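Local coordinates for brain-specific angiogenesis inhibitor 1-associated protein 2-like protein 2 (Mus musculus, PDB 3OK8) that binds phosphoinositides through its I-BAR (IMD) domain and induces planar or gently curved membrane structures, at residues Met7-Ile21 against Gln168-Glu182. Numbering follows the deposited sequence.
Sequences MDQFYRSTMAIYKSI and QAFVSESKRAAELEE
The Phe-10 ring meets three residues of helix 168-182: Val-171, Ser-172 and Lys-175. Val-171 CG1 comes to 3.3 Å from Phe-10 CG, approaching the ring obliquely, and the aliphatic Lys-175 CD lies 3.9 Å from Phe-10 CD1. Lys-175 NZ stands 5.1 Å from the centroid of the Phe-10 ring and only 15° off its normal, so the direction suits a cation-pi contact but the distance allows at most a weak attraction. The Tyr-18 ring takes the methyl of Ala-178 obliquely, CE2 to CB at 3.6 Å, while a water lies at its edge, in plane; this water binds Tyr-18 OH and donates to Ser-174 O. The same hydroxyl bonds Ser-120 on helix 71-147, the middle helix of the bundle in chain order.

Lys-175 is the knob in a hole formed by Gln-9, Phe-10, Ser-13 and Thr-14. With CG anti to the backbone N (chi1 -168°) and the chain extended beyond it, the lysine runs past Thr-14 OG1 and ends beside Ser-13, where NZ and OG are close but poorly angled for a bond. Cutting this side chain back to an alanine removes the methylenes beside the Phe-10 ring and Ser-13, and is likely to leave a gap there. Farther along, Ile-17 CD1 reaches Glu-179 CG at 3.7 Å, and Glu-179 also bonds Ser-68 of the second subunit.

The axes of segments 7-21 and 168-182 approach to 9.2 Å at 19°; they belong to the first and last helices of the three-helix I-BAR bundle, which run nearly parallel here. Direct contact is by van der Waals packing, whereas polar links are water-mediated, as between Tyr-18 OH and Ser-174 O, consistent with a partly hydrated seam rather than a wholly apolar core.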
# COMPACT_ATOMS: atom_id res chain seq x y z
N MET A 7 10.59 -11.85 -51.57
CA MET A 7 11.28 -12.71 -50.60
C MET A 7 12.24 -11.99 -49.67
O MET A 7 12.35 -12.38 -48.51
CB MET A 7 11.98 -13.87 -51.28
CG MET A 7 11.05 -14.99 -51.62
SD MET A 7 11.75 -16.56 -51.14
CE MET A 7 11.15 -17.61 -52.47
N ASP A 8 12.93 -10.96 -50.15
CA ASP A 8 13.72 -10.15 -49.24
C ASP A 8 12.76 -9.40 -48.31
O ASP A 8 13.15 -8.95 -47.23
CB ASP A 8 14.63 -9.17 -49.99
CG ASP A 8 15.82 -8.73 -49.14
OD1 ASP A 8 15.93 -7.52 -48.85
OD2 ASP A 8 16.64 -9.59 -48.77
N GLN A 9 11.51 -9.28 -48.73
CA GLN A 9 10.46 -8.70 -47.88
C GLN A 9 10.18 -9.61 -46.69
O GLN A 9 10.29 -9.20 -45.54
CB GLN A 9 9.19 -8.47 -48.69
CG GLN A 9 7.91 -8.51 -47.88
CD GLN A 9 7.77 -7.33 -46.94
OE1 GLN A 9 8.47 -6.32 -47.10
NE2 GLN A 9 6.87 -7.44 -45.96
N PHE A 10 9.82 -10.86 -46.96
CA PHE A 10 9.65 -11.82 -45.89
C PHE A 10 10.89 -11.85 -45.02
O PHE A 10 10.80 -11.80 -43.79
CB PHE A 10 9.36 -13.21 -46.46
CG PHE A 10 7.91 -13.44 -46.75
CD1 PHE A 10 7.12 -14.15 -45.87
CD2 PHE A 10 7.33 -12.93 -47.89
CE1 PHE A 10 5.78 -14.36 -46.13
CE2 PHE A 10 5.99 -13.13 -48.16
CZ PHE A 10 5.22 -13.85 -47.28
N TYR A 11 12.04 -11.91 -45.65
CA TYR A 11 13.30 -11.96 -44.92
C TYR A 11 13.43 -10.78 -43.99
O TYR A 11 13.81 -10.94 -42.83
CB TYR A 11 14.50 -11.96 -45.86
CG TYR A 11 15.79 -11.89 -45.10
CD1 TYR A 11 16.36 -13.04 -44.56
CD2 TYR A 11 16.43 -10.68 -44.88
CE1 TYR A 11 17.53 -12.99 -43.85
CE2 TYR A 11 17.61 -10.61 -44.17
CZ TYR A 11 18.16 -11.77 -43.66
OH TYR A 11 19.33 -11.74 -42.95
N ARG A 12 13.13 -9.59 -44.50
CA ARG A 12 13.23 -8.36 -43.71
C ARG A 12 12.18 -8.30 -42.60
O ARG A 12 12.48 -7.89 -41.48
CB ARG A 12 13.12 -7.12 -44.61
CG ARG A 12 14.44 -6.72 -45.27
CD ARG A 12 14.24 -5.98 -46.60
NE ARG A 12 12.92 -5.36 -46.71
CZ ARG A 12 12.10 -5.50 -47.76
NH1 ARG A 12 12.47 -6.22 -48.81
NH2 ARG A 12 10.92 -4.89 -47.76
N SER A 13 10.96 -8.72 -42.92
CA SER A 13 9.86 -8.70 -41.97
C SER A 13 10.07 -9.67 -40.81
O SER A 13 9.76 -9.36 -39.67
CB SER A 13 8.54 -9.03 -42.67
OG SER A 13 7.94 -7.85 -43.17
N THR A 14 10.61 -10.84 -41.13
CA THR A 14 10.92 -11.83 -40.11
C THR A 14 12.07 -11.35 -39.22
O THR A 14 12.12 -11.66 -38.03
CB THR A 14 11.32 -13.17 -40.75
OG1 THR A 14 10.27 -13.61 -41.63
CG2 THR A 14 11.55 -14.22 -39.68
N MET A 15 12.99 -10.60 -39.81
CA MET A 15 14.15 -10.10 -39.11
C MET A 15 13.78 -8.96 -38.17
O MET A 15 14.33 -8.84 -37.08
CB MET A 15 15.22 -9.65 -40.10
CG MET A 15 16.05 -10.81 -40.64
SD MET A 15 17.17 -11.43 -39.37
CE MET A 15 17.02 -13.18 -39.60
N ALA A 16 12.82 -8.14 -38.59
CA ALA A 16 12.30 -7.05 -37.78
C ALA A 16 11.67 -7.57 -36.49
O ALA A 16 11.67 -6.89 -35.47
CB ALA A 16 11.28 -6.26 -38.57
N ILE A 17 11.14 -8.79 -36.55
CA ILE A 17 10.46 -9.40 -35.42
C ILE A 17 11.43 -9.99 -34.40
O ILE A 17 11.31 -9.74 -33.20
CB ILE A 17 9.50 -10.49 -35.87
CG1 ILE A 17 8.31 -9.86 -36.60
CG2 ILE A 17 9.04 -11.32 -34.67
CD1 ILE A 17 7.36 -10.87 -37.22
N TYR A 18 12.39 -10.77 -34.88
CA TYR A 18 13.48 -11.24 -34.03
C TYR A 18 14.24 -10.08 -33.40
O TYR A 18 14.71 -10.17 -32.26
CB TYR A 18 14.44 -12.12 -34.82
CG TYR A 18 13.88 -13.49 -35.05
CD1 TYR A 18 13.63 -14.34 -33.97
CD2 TYR A 18 13.57 -13.95 -36.33
CE1 TYR A 18 13.10 -15.59 -34.16
CE2 TYR A 18 13.04 -15.21 -36.53
CZ TYR A 18 12.81 -16.02 -35.44
OH TYR A 18 12.28 -17.27 -35.61
N LYS A 19 14.37 -8.98 -34.14
CA LYS A 19 15.05 -7.81 -33.60
C LYS A 19 14.19 -7.05 -32.60
O LYS A 19 14.73 -6.41 -31.70
CB LYS A 19 15.57 -6.89 -34.70
CG LYS A 19 16.95 -7.29 -35.24
CD LYS A 19 16.89 -8.55 -36.11
CE LYS A 19 18.27 -9.17 -36.34
NZ LYS A 19 19.11 -8.34 -37.25
N SER A 20 12.87 -7.11 -32.74
CA SER A 20 11.98 -6.50 -31.75
C SER A 20 12.11 -7.25 -30.43
O SER A 20 12.11 -6.65 -29.36
CB SER A 20 10.52 -6.55 -32.20
OG SER A 20 10.18 -5.43 -32.99
N ILE A 21 12.21 -8.57 -30.52
CA ILE A 21 12.31 -9.40 -29.34
C ILE A 21 13.64 -9.17 -28.62
O ILE A 21 13.68 -9.04 -27.42
CB ILE A 21 12.14 -10.90 -29.69
CG1 ILE A 21 10.73 -11.18 -30.21
CG2 ILE A 21 12.47 -11.78 -28.48
CD1 ILE A 21 10.54 -12.61 -30.73
N GLN A 168 9.47 -20.55 -50.73
CA GLN A 168 8.26 -19.82 -50.41
C GLN A 168 7.63 -20.39 -49.14
O GLN A 168 7.22 -19.64 -48.25
CB GLN A 168 7.24 -19.88 -51.56
CG GLN A 168 7.55 -18.94 -52.71
CD GLN A 168 6.49 -18.99 -53.81
OE1 GLN A 168 6.05 -20.07 -54.20
NE2 GLN A 168 6.09 -17.83 -54.31
N ALA A 169 7.58 -21.72 -49.06
CA ALA A 169 7.02 -22.42 -47.92
C ALA A 169 7.76 -22.07 -46.64
O ALA A 169 7.15 -21.63 -45.67
CB ALA A 169 7.05 -23.91 -48.14
N PHE A 170 9.08 -22.28 -46.66
CA PHE A 170 9.98 -21.99 -45.55
C PHE A 170 9.90 -20.54 -45.06
O PHE A 170 9.66 -20.29 -43.89
CB PHE A 170 11.43 -22.34 -45.96
CG PHE A 170 12.50 -21.58 -45.21
CD1 PHE A 170 12.95 -20.35 -45.67
CD2 PHE A 170 13.08 -22.11 -44.07
CE1 PHE A 170 13.94 -19.65 -45.00
CE2 PHE A 170 14.07 -21.42 -43.40
CZ PHE A 170 14.50 -20.19 -43.87
N VAL A 171 10.09 -19.60 -45.98
CA VAL A 171 10.00 -18.19 -45.68
C VAL A 171 8.65 -17.82 -45.08
O VAL A 171 8.57 -16.99 -44.17
CB VAL A 171 10.27 -17.35 -46.95
CG1 VAL A 171 9.07 -16.50 -47.30
CG2 VAL A 171 11.54 -16.53 -46.82
N SER A 172 7.59 -18.43 -45.59
CA SER A 172 6.24 -18.12 -45.13
C SER A 172 6.02 -18.68 -43.73
O SER A 172 5.38 -18.05 -42.88
CB SER A 172 5.21 -18.72 -46.10
OG SER A 172 3.89 -18.58 -45.60
N GLU A 173 6.56 -19.87 -43.50
CA GLU A 173 6.43 -20.56 -42.23
C GLU A 173 7.26 -19.89 -41.13
O GLU A 173 6.85 -19.85 -39.96
CB GLU A 173 6.85 -22.02 -42.39
CG GLU A 173 7.00 -22.80 -41.09
CD GLU A 173 5.68 -22.93 -40.33
OE1 GLU A 173 4.64 -23.16 -40.99
OE2 GLU A 173 5.70 -22.83 -39.07
N SER A 174 8.42 -19.36 -41.51
CA SER A 174 9.32 -18.70 -40.57
C SER A 174 8.71 -17.42 -40.01
O SER A 174 8.82 -17.16 -38.80
CB SER A 174 10.63 -18.35 -41.25
OG SER A 174 11.40 -19.52 -41.47
N LYS A 175 8.08 -16.64 -40.89
CA LYS A 175 7.44 -15.39 -40.49
C LYS A 175 6.30 -15.64 -39.51
O LYS A 175 6.12 -14.89 -38.55
CB LYS A 175 6.92 -14.60 -41.71
CG LYS A 175 6.51 -13.17 -41.36
CD LYS A 175 5.95 -12.43 -42.55
CE LYS A 175 5.67 -10.97 -42.23
NZ LYS A 175 5.75 -10.10 -43.45
N ARG A 176 5.53 -16.69 -39.75
CA ARG A 176 4.47 -17.10 -38.84
C ARG A 176 5.05 -17.58 -37.51
O ARG A 176 4.60 -17.17 -36.44
CB ARG A 176 3.62 -18.19 -39.49
CG ARG A 176 2.75 -18.96 -38.53
CD ARG A 176 2.46 -20.37 -39.06
NE ARG A 176 2.05 -21.27 -37.98
CZ ARG A 176 2.86 -21.72 -37.02
NH1 ARG A 176 2.40 -22.53 -36.08
NH2 ARG A 176 4.14 -21.35 -36.99
N ALA A 177 6.07 -18.43 -37.56
CA ALA A 177 6.70 -18.92 -36.34
C ALA A 177 7.36 -17.80 -35.51
O ALA A 177 7.36 -17.85 -34.28
CB ALA A 177 7.69 -20.02 -36.66
N ALA A 178 7.90 -16.79 -36.18
CA ALA A 178 8.52 -15.67 -35.49
C ALA A 178 7.48 -14.75 -34.85
O ALA A 178 7.68 -14.25 -33.73
CB ALA A 178 9.42 -14.89 -36.42
N GLU A 179 6.39 -14.51 -35.58
CA GLU A 179 5.24 -13.78 -35.04
C GLU A 179 4.73 -14.46 -33.79
O GLU A 179 4.41 -13.80 -32.79
CB GLU A 179 4.09 -13.75 -36.05
CG GLU A 179 4.14 -12.64 -37.08
CD GLU A 179 3.02 -12.75 -38.11
OE1 GLU A 179 2.62 -13.89 -38.45
OE2 GLU A 179 2.53 -11.69 -38.57
N LEU A 180 4.61 -15.78 -33.87
CA LEU A 180 4.09 -16.57 -32.77
C LEU A 180 4.93 -16.39 -31.50
O LEU A 180 4.38 -16.11 -30.43
CB LEU A 180 4.02 -18.05 -33.15
CG LEU A 180 3.21 -18.97 -32.23
CD1 LEU A 180 1.85 -18.37 -31.88
CD2 LEU A 180 3.02 -20.32 -32.88
N GLU A 181 6.24 -16.54 -31.63
CA GLU A 181 7.18 -16.35 -30.53
C GLU A 181 7.02 -14.99 -29.87
O GLU A 181 7.07 -14.86 -28.64
CB GLU A 181 8.62 -16.49 -31.04
CG GLU A 181 8.98 -17.90 -31.47
CD GLU A 181 8.90 -18.91 -30.34
OE1 GLU A 181 8.13 -19.89 -30.47
OE2 GLU A 181 9.60 -18.73 -29.32
N GLU A 182 6.84 -13.97 -30.69
CA GLU A 182 6.64 -12.63 -30.19
C GLU A 182 5.39 -12.60 -29.33
O GLU A 182 5.40 -12.11 -28.20
CB GLU A 182 6.50 -11.65 -31.34
CG GLU A 182 6.18 -10.23 -30.93
CD GLU A 182 6.22 -9.29 -32.11
OE1 GLU A 182 5.27 -9.32 -32.92
OE2 GLU A 182 7.22 -8.54 -32.23
O HOH W 1 10.56 -15.31 -43.31
O HOH W 2 11.21 -18.06 -38.00
O HOH W 3 7.03 -6.44 -33.99